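Local coordinates for OxyA protein (Actinoplanes teichomyceticus, PDB 5HH3) that is a heme-dependent cytochrome P450 that probably catalyses a phenolic coupling step in cyclising the peptide precursor of a glycopeptide antibiotic, at residues P139-F142 with V143-F146. Sequence-based numbering, arbitrary orientation.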
# COMPACT_ATOMS: atom_id res chain seq x y z
N PRO B 139 23.60 -12.48 -29.32
CA PRO B 139 23.30 -12.44 -27.88
C PRO B 139 21.82 -12.75 -27.59
O PRO B 139 20.95 -12.34 -28.35
CB PRO B 139 23.65 -11.01 -27.50
CG PRO B 139 23.35 -10.23 -28.72
CD PRO B 139 23.71 -11.12 -29.89
N VAL B 140 21.56 -13.47 -26.49
CA VAL B 140 20.19 -13.88 -26.11
C VAL B 140 19.83 -13.31 -24.73
O VAL B 140 20.67 -13.31 -23.82
CB VAL B 140 20.05 -15.42 -26.07
CG1 VAL B 140 18.65 -15.84 -25.63
CG2 VAL B 140 20.33 -16.05 -27.43
N ASP B 141 18.58 -12.87 -24.56
CA ASP B 141 18.06 -12.48 -23.25
C ASP B 141 17.65 -13.70 -22.41
O ASP B 141 16.62 -14.32 -22.66
CB ASP B 141 16.87 -11.53 -23.42
CG ASP B 141 16.49 -10.82 -22.12
OD1 ASP B 141 16.93 -11.20 -21.00
OD2 ASP B 141 15.70 -9.87 -22.21
N PHE B 142 18.44 -14.00 -21.39
CA PHE B 142 18.19 -15.16 -20.53
C PHE B 142 16.99 -15.01 -19.56
O PHE B 142 16.60 -15.98 -18.92
CB PHE B 142 19.48 -15.56 -19.78
CG PHE B 142 20.37 -16.50 -20.56
CD1 PHE B 142 20.80 -16.17 -21.83
CD2 PHE B 142 20.77 -17.72 -20.03
CE1 PHE B 142 21.62 -17.01 -22.55
CE2 PHE B 142 21.58 -18.58 -20.76
CZ PHE B 142 22.01 -18.22 -22.01
N VAL B 143 16.41 -13.81 -19.44
CA VAL B 143 15.21 -13.62 -18.60
C VAL B 143 14.00 -14.37 -19.21
O VAL B 143 13.48 -15.25 -18.56
CB VAL B 143 14.93 -12.13 -18.29
CG1 VAL B 143 13.56 -11.92 -17.63
CG2 VAL B 143 16.02 -11.59 -17.38
N PRO B 144 13.59 -14.05 -20.46
CA PRO B 144 12.56 -14.87 -21.11
C PRO B 144 13.02 -16.26 -21.55
O PRO B 144 12.28 -17.22 -21.35
CB PRO B 144 12.13 -14.04 -22.32
CG PRO B 144 13.29 -13.16 -22.60
CD PRO B 144 13.91 -12.86 -21.27
N ARG B 145 14.22 -16.37 -22.11
CA ARG B 145 14.64 -17.61 -22.78
C ARG B 145 15.18 -18.71 -21.87
O ARG B 145 15.17 -19.87 -22.27
CB ARG B 145 15.64 -17.33 -23.90
CG ARG B 145 15.17 -16.27 -24.87
CD ARG B 145 13.84 -16.65 -25.48
NE ARG B 145 13.50 -15.73 -26.55
CZ ARG B 145 12.76 -16.02 -27.62
NH1 ARG B 145 12.27 -17.24 -27.85
NH2 ARG B 145 12.52 -15.06 -28.49
N PHE B 146 15.67 -18.37 -20.69
CA PHE B 146 16.12 -19.38 -19.74
C PHE B 146 15.20 -19.35 -18.52
O PHE B 146 14.55 -20.36 -18.21
CB PHE B 146 17.59 -19.14 -19.38
CG PHE B 146 18.16 -20.11 -18.38
CD1 PHE B 146 18.36 -21.44 -18.72
CD2 PHE B 146 18.55 -19.67 -17.12
CE1 PHE B 146 18.90 -22.33 -17.82
CE2 PHE B 146 19.10 -20.56 -16.21
CZ PHE B 146 19.27 -21.90 -16.56
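Asp141 OD1 accepts the backbone N-H of Val143 at 3.1 Å, a worked example of helix N-capping, in which a side chain supplies the acceptor that a first-turn N-H lacks within the helix. The bond is fairly straight, and the donor comes from above the carboxylate plane, about 45° out of it. The side chain reaches this N-H because CG stands anti to the backbone N (chi1 -167°), which swings the carboxylate alongside the start of the first turn. The same oxygen also accepts from Leu393 N, so two backbone donors grip it and probably restrain the rotation of the carboxylate. A second acceptor of the same residue, Asp141 O, takes the N-H of Arg145 (N to O 3.2 Å), and one residue on Phe142 O takes that of Phe146. In the P450 fold this is a strand-to-helix junction: strand 140-141 edges a small antiparallel sheet beside strand 394-396 and passes directly into helix 142-159, with the side chain of Phe146 about 13 Å from the heme. Pro144, whose ring nitrogen carries no hydrogen, instead lays its CD 3.4 Å from Asp141 CG, the ring crossing the carboxylate side chain at about a right angle. The methyl CG1 of Val140 meets Arg145 CG at 3.6 Å, the two side chains also crossing nearly perpendicularly, and beyond CG the arginine turns off from the valine. Inward, Phe142 CD2 rests 3.5 Å from Phe146 CB; the two rings lie obliquely, planes at 46° and centroids 5.8 Å apart. Both phenylalanines are buried against Ile133 of helix 112-136 and Leu365 of helix 351-368.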